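Local atomic coordinates of leucyl aminopeptidase (Trypanosoma brucei brucei, PDB entry 5NTD), a protein that is an M17 leucyl aminopeptidase that binds manganese and the inhibitor bestatin and probably removes N-terminal residues, such as leucine, from peptides. Residues 155-160 with 184-189; 384-387 with 392-395. One frame throughout, in Å; residues are numbered along the deposited sequence.

Interaction 1: residues 155-160 with 184-189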
ATOM      1  N   ALA G 155      13.457 -20.246  35.762  1.00 29.53           N
ATOM      2  CA  ALA G 155      12.678 -19.336  34.917  1.00 30.05           C
ATOM      3  C   ALA G 155      12.185 -20.065  33.635  1.00 28.54           C
ATOM      4  O   ALA G 155      11.085 -19.869  33.198  1.00 26.85           O
ATOM      5  CB  ALA G 155      13.499 -18.092  34.565  1.00 30.83           C
ATOM      6  N   ALA G 156      13.055 -20.896  33.084  1.00 28.69           N
ATOM      7  CA  ALA G 156      12.771 -21.633  31.858  1.00 27.83           C
ATOM      8  C   ALA G 156      11.596 -22.562  32.030  1.00 27.53           C
ATOM      9  O   ALA G 156      10.735 -22.660  31.160  1.00 28.11           O
ATOM     10  CB  ALA G 156      13.975 -22.418  31.403  1.00 27.62           C
ATOM     11  N   VAL G 157      11.557 -23.223  33.171  1.00 27.25           N
ATOM     12  CA  VAL G 157      10.453 -24.144  33.486  1.00 27.62           C
ATOM     13  C   VAL G 157       9.199 -23.383  33.878  1.00 27.87           C
ATOM     14  O   VAL G 157       8.085 -23.749  33.495  1.00 28.82           O
ATOM     15  CB  VAL G 157      10.833 -25.134  34.588  1.00 27.95           C
ATOM     16  CG1 VAL G 157       9.637 -25.970  35.008  1.00 27.94           C
ATOM     17  CG2 VAL G 157      11.945 -26.036  34.085  1.00 28.86           C
ATOM     18  N   ALA G 158       9.380 -22.301  34.613  1.00 27.16           N
ATOM     19  CA  ALA G 158       8.259 -21.402  34.939  1.00 27.37           C
ATOM     20  C   ALA G 158       7.496 -20.924  33.680  1.00 28.41           C
ATOM     21  O   ALA G 158       6.266 -20.834  33.669  1.00 30.99           O
ATOM     22  CB  ALA G 158       8.746 -20.185  35.712  1.00 27.87           C
ATOM     23  N   ARG G 159       8.223 -20.653  32.617  1.00 27.91           N
ATOM     24  CA  ARG G 159       7.608 -20.082  31.383  1.00 28.72           C
ATOM     25  C   ARG G 159       7.136 -21.138  30.396  1.00 29.23           C
ATOM     26  O   ARG G 159       6.559 -20.821  29.377  1.00 30.00           O
ATOM     27  CB  ARG G 159       8.541 -19.041  30.703  1.00 28.19           C
ATOM     28  CG  ARG G 159       9.677 -19.593  29.853  1.00 27.62           C
ATOM     29  CD  ARG G 159      10.486 -18.467  29.226  1.00 27.47           C
ATOM     30  NE  ARG G 159      11.746 -18.173  29.912  1.00 28.03           N
ATOM     31  CZ  ARG G 159      11.979 -17.112  30.703  1.00 27.71           C
ATOM     32  NH1 ARG G 159      11.024 -16.224  30.982  1.00 27.68           N
ATOM     33  NH2 ARG G 159      13.175 -16.927  31.229  1.00 26.68           N
ATOM     34  N   CYS G 160       7.368 -22.400  30.716  1.00 30.80           N
ATOM     35  CA  CYS G 160       7.084 -23.483  29.770  1.00 29.69           C
ATOM     36  C   CYS G 160       5.655 -23.976  29.919  1.00 30.08           C
ATOM     37  O   CYS G 160       4.968 -23.690  30.882  1.00 31.10           O
ATOM     38  CB  CYS G 160       8.069 -24.648  29.923  1.00 29.25           C
ATOM     39  SG  CYS G 160       7.542 -25.882  31.143  1.00 31.48           S
ATOM     40  N   LEU G 184       4.563 -28.940  38.438  1.00 32.20           N
ATOM     41  CA  LEU G 184       5.873 -29.396  37.967  1.00 32.05           C
ATOM     42  C   LEU G 184       6.867 -29.442  39.102  1.00 33.29           C
ATOM     43  O   LEU G 184       7.089 -28.457  39.803  1.00 33.40           O
ATOM     44  CB  LEU G 184       6.438 -28.474  36.883  1.00 32.80           C
ATOM     45  CG  LEU G 184       5.549 -28.245  35.664  1.00 33.24           C
ATOM     46  CD1 LEU G 184       6.209 -27.262  34.715  1.00 33.46           C
ATOM     47  CD2 LEU G 184       5.259 -29.553  34.923  1.00 33.62           C
ATOM     48  N   GLN G 185       7.472 -30.600  39.276  1.00 34.20           N
ATOM     49  CA  GLN G 185       8.531 -30.754  40.286  1.00 34.15           C
ATOM     50  C   GLN G 185       9.874 -30.885  39.581  1.00 31.02           C
ATOM     51  O   GLN G 185      10.181 -31.913  39.001  1.00 29.65           O
ATOM     52  CB  GLN G 185       8.296 -31.959  41.211  1.00 35.58           C
ATOM     53  CG  GLN G 185       9.370 -32.074  42.302  1.00 37.47           C
ATOM     54  CD  GLN G 185       9.056 -33.101  43.379  1.00 38.65           C
ATOM     55  OE1 GLN G 185       9.314 -32.851  44.558  1.00 40.86           O
ATOM     56  NE2 GLN G 185       8.564 -34.266  42.979  1.00 38.88           N
ATOM     57  N   VAL G 186      10.651 -29.821  39.667  1.00 29.29           N
ATOM     58  CA  VAL G 186      11.972 -29.789  39.067  1.00 29.10           C
ATOM     59  C   VAL G 186      12.974 -30.447  40.033  1.00 30.35           C
ATOM     60  O   VAL G 186      13.116 -30.049  41.189  1.00 30.12           O
ATOM     61  CB  VAL G 186      12.427 -28.357  38.774  1.00 28.84           C
ATOM     62  CG1 VAL G 186      13.865 -28.319  38.269  1.00 29.04           C
ATOM     63  CG2 VAL G 186      11.500 -27.738  37.745  1.00 28.85           C
ATOM     64  N   VAL G 187      13.667 -31.448  39.521  1.00 30.25           N
ATOM     65  CA  VAL G 187      14.619 -32.243  40.300  1.00 28.76           C
ATOM     66  C   VAL G 187      16.022 -32.017  39.790  1.00 27.96           C
ATOM     67  O   VAL G 187      16.429 -32.584  38.788  1.00 26.38           O
ATOM     68  CB  VAL G 187      14.293 -33.737  40.239  1.00 29.67           C
ATOM     69  CG1 VAL G 187      15.166 -34.502  41.235  1.00 31.01           C
ATOM     70  CG2 VAL G 187      12.822 -33.982  40.568  1.00 29.80           C
ATOM     71  N   PHE G 188      16.743 -31.158  40.487  1.00 28.98           N
ATOM     72  CA  PHE G 188      18.170 -30.877  40.134  1.00 31.00           C
ATOM     73  C   PHE G 188      19.057 -32.038  40.558  1.00 32.09           C
ATOM     74  O   PHE G 188      18.674 -32.803  41.444  1.00 35.06           O
ATOM     75  CB  PHE G 188      18.682 -29.617  40.807  1.00 31.12           C
ATOM     76  CG  PHE G 188      18.012 -28.352  40.324  1.00 32.55           C
ATOM     77  CD1 PHE G 188      18.232 -27.877  39.036  1.00 33.64           C
ATOM     78  CD2 PHE G 188      17.145 -27.637  41.162  1.00 32.98           C
ATOM     79  CE1 PHE G 188      17.620 -26.708  38.586  1.00 33.42           C
ATOM     80  CE2 PHE G 188      16.509 -26.479  40.711  1.00 32.95           C
ATOM     81  CZ  PHE G 188      16.755 -26.017  39.429  1.00 33.40           C
ATOM     82  N   PRO G 189      20.225 -32.191  39.947  1.00 32.71           N
ATOM     83  CA  PRO G 189      21.164 -33.228  40.417  1.00 36.87           C
ATOM     84  C   PRO G 189      21.640 -33.044  41.875  1.00 41.37           C
ATOM     85  O   PRO G 189      21.704 -33.996  42.630  1.00 44.40           O
ATOM     86  CB  PRO G 189      22.368 -33.074  39.474  1.00 35.15           C
ATOM     87  CG  PRO G 189      21.808 -32.367  38.279  1.00 35.18           C
ATOM     88  CD  PRO G 189      20.779 -31.427  38.828  1.00 33.14           C
TER

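Interaction 2: residues 384-387 with 392-395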
ATOM      1  N   HIS G 384       9.883  11.657  36.883  1.00 29.34           N
ATOM      2  CA  HIS G 384       9.298  11.403  38.182  1.00 31.02           C
ATOM      3  C   HIS G 384      10.295  10.670  39.120  1.00 31.19           C
ATOM      4  O   HIS G 384      10.511  11.057  40.270  1.00 30.17           O
ATOM      5  CB  HIS G 384       8.058  10.543  38.049  1.00 32.27           C
ATOM      6  CG  HIS G 384       7.373  10.283  39.353  1.00 34.05           C
ATOM      7  ND1 HIS G 384       6.596  11.235  39.984  1.00 34.91           N
ATOM      8  CD2 HIS G 384       7.347   9.181  40.147  1.00 34.43           C
ATOM      9  CE1 HIS G 384       6.103  10.719  41.100  1.00 35.25           C
ATOM     10  NE2 HIS G 384       6.547   9.478  41.222  1.00 34.73           N
ATOM     11  N   ALA G 385      10.888   9.610  38.603  1.00 29.98           N
ATOM     12  CA  ALA G 385      11.819   8.783  39.392  1.00 30.15           C
ATOM     13  C   ALA G 385      13.052   9.572  39.802  1.00 29.37           C
ATOM     14  O   ALA G 385      13.542   9.407  40.914  1.00 31.37           O
ATOM     15  CB  ALA G 385      12.240   7.534  38.637  1.00 29.19           C
ATOM     16  N   THR G 386      13.537  10.402  38.916  1.00 27.87           N
ATOM     17  CA  THR G 386      14.815  11.093  39.145  1.00 28.61           C
ATOM     18  C   THR G 386      14.663  12.464  39.819  1.00 30.25           C
ATOM     19  O   THR G 386      15.653  13.079  40.198  1.00 31.32           O
ATOM     20  CB  THR G 386      15.623  11.292  37.848  1.00 27.72           C
ATOM     21  OG1 THR G 386      14.812  11.956  36.876  1.00 26.35           O
ATOM     22  CG2 THR G 386      16.069   9.960  37.333  1.00 27.50           C
ATOM     23  N   ASN G 387      13.441  12.928  39.949  1.00 29.35           N
ATOM     24  CA  ASN G 387      13.191  14.260  40.501  1.00 30.49           C
ATOM     25  C   ASN G 387      12.204  14.347  41.652  1.00 32.01           C
ATOM     26  O   ASN G 387      12.316  15.238  42.473  1.00 33.43           O
ATOM     27  CB  ASN G 387      12.679  15.213  39.423  1.00 31.11           C
ATOM     28  CG  ASN G 387      12.973  16.681  39.750  1.00 30.89           C
ATOM     29  OD1 ASN G 387      14.104  17.129  39.642  1.00 28.52           O
ATOM     30  ND2 ASN G 387      11.949  17.414  40.147  1.00 29.93           N
ATOM     31  N   THR G 392      17.324  10.044  45.516  1.00 34.26           N
ATOM     32  CA  THR G 392      17.795  10.135  44.127  1.00 33.52           C
ATOM     33  C   THR G 392      18.479   8.823  43.789  1.00 31.84           C
ATOM     34  O   THR G 392      19.393   8.429  44.476  1.00 28.84           O
ATOM     35  CB  THR G 392      18.788  11.289  43.926  1.00 35.72           C
ATOM     36  OG1 THR G 392      18.152  12.519  44.298  1.00 36.87           O
ATOM     37  CG2 THR G 392      19.206  11.424  42.446  1.00 37.11           C
ATOM     38  N   PRO G 393      18.046   8.137  42.705  1.00 30.54           N
ATOM     39  CA  PRO G 393      18.613   6.837  42.431  1.00 28.97           C
ATOM     40  C   PRO G 393      20.004   6.913  41.871  1.00 28.76           C
ATOM     41  O   PRO G 393      20.386   7.896  41.264  1.00 28.82           O
ATOM     42  CB  PRO G 393      17.671   6.269  41.377  1.00 31.11           C
ATOM     43  CG  PRO G 393      17.140   7.457  40.674  1.00 30.83           C
ATOM     44  CD  PRO G 393      16.964   8.466  41.759  1.00 30.81           C
ATOM     45  N   ASP G 394      20.747   5.844  42.107  1.00 28.02           N
ATOM     46  CA  ASP G 394      22.073   5.667  41.534  1.00 28.10           C
ATOM     47  C   ASP G 394      21.948   5.176  40.107  1.00 28.47           C
ATOM     48  O   ASP G 394      22.827   5.407  39.283  1.00 28.78           O
ATOM     49  CB  ASP G 394      22.897   4.637  42.325  1.00 28.13           C
ATOM     50  CG  ASP G 394      23.096   5.046  43.790  1.00 28.26           C
ATOM     51  OD1 ASP G 394      23.480   6.214  44.038  1.00 27.78           O
ATOM     52  OD2 ASP G 394      22.820   4.192  44.672  1.00 28.14           O
ATOM     53  N   VAL G 395      20.902   4.408  39.886  1.00 27.59           N
ATOM     54  CA  VAL G 395      20.676   3.738  38.618  1.00 27.38           C
ATOM     55  C   VAL G 395      19.210   3.844  38.289  1.00 27.05           C
ATOM     56  O   VAL G 395      18.361   3.590  39.127  1.00 26.12           O
ATOM     57  CB  VAL G 395      21.041   2.243  38.661  1.00 28.04           C
ATOM     58  CG1 VAL G 395      20.777   1.586  37.318  1.00 28.43           C
ATOM     59  CG2 VAL G 395      22.499   2.055  39.036  1.00 27.52           C
TER

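Interaction 1: residues 155-160 with 184-189
Val157 lays its CG1 methyl over two side chains of the strand at once, Leu184 and Val186. Its CG1 lies 3.7 Å from CD1 of Leu184 and 3.8 Å from CG2 of Val186. The valine has CG1 opposite its backbone N (chi1 174°), and this turns that methyl to the place where it meets both partners. CG2 of Val157 also touches the strand: it is 4.1 Å from CG2 of Val186. The two valines pass each other pointing opposite ways. CG2 of Val186 meets both methyls of Val157. Leu184 comes in at a slant instead and uses its CD1 branch alone. The same CD1 reaches SG of Cys160, 4.1 Å away, just past the end of the helix. All four touching residues are buried, and the contact between them is apolar.

The helix 150-158 is the middle element of a beta-alpha-beta unit. Strand 140-145 precedes it, and strand 183-188 follows as a parallel neighbour of strand 140-145. The contact therefore packs the crossover helix against the sheet of the N-terminal domain, which belongs to the macro-domain clan. Val157 and Val186 have the nearest CA atoms of the two segments, 8.1 Å apart.

Leu184 and Val186 point toward the helix, whereas Gln185 between them points away. NE2 of Gln185 donates hydrogen bonds to OE1 of Gln38 and OD1 of Asp142. Helix 120-131 closes in beside the contact: Cys160 touches Val127 and Thr128, and Leu184 touches Leu131. At the helix end, N of Arg159 hydrogen-bonds to O of Ala155 at 3.0 Å, and N of Cys160 hydrogen-bonds to O of Val157 at 3.2 Å.

Interaction 2: residues 384-387 with 392-395
Pro393 turns its ring toward the last turn of helix 374-387, and its CD and CG atoms meet Ala385 and Thr386. The contact belongs to a helix-loop-strand connection in the catalytic domain, between that helix and strand 395-400. The CD corner of the ring leads: CD lies 3.6 Å from the backbone O of Ala385 and comes in to one side of the carbonyl, at a C-O-CD angle of about 128°. CG lies 4.1 Å from the same oxygen. The CB of Ala385 stays farther off, so this residue meets the proline through its carbonyl. Thr386 presents its methyl: CG2 is 4.3 Å from CG of Pro393. With OG1 between the backbone N and the carbonyl carbon (chi1 54°), CG2 is left facing the proline and OG1 turns back to hydrogen-bond to O of Val382. OG1 also accepts a hydrogen bond from N of Ser484. The threonine thus shows carbon to the proline while its hydroxyl is engaged elsewhere.

Strand 283-291 lies beside both partners. Ser285 touches Ala385 as well as Pro393, and Val287 touches Ala385. Just beyond the proline, OD2 of Asp394 accepts a hydrogen bond from N of Lys283. CA of Thr386 also lies 4.3 Å from CD of Pro393.

The two contacts come in series along the chain and lie on opposite sides of its centre. Their centres are 36 Å apart, and their nearest atoms are about 21 Å apart, so they do not touch. Interaction 1 joins helix 150-158 to strand 183-188 in the six-stranded sheet of the N-terminal domain. Interaction 2 lies in the catalytic domain, where helix 374-387 leads toward strand 395-400 of a different sheet. That helix begins right after Glu373, a manganese ligand, and contact 384-387 with 392-395 is at its far end. Interaction 1 packs a crossover helix on its sheet; interaction 2 is a local contact where a helix turns into the next strand.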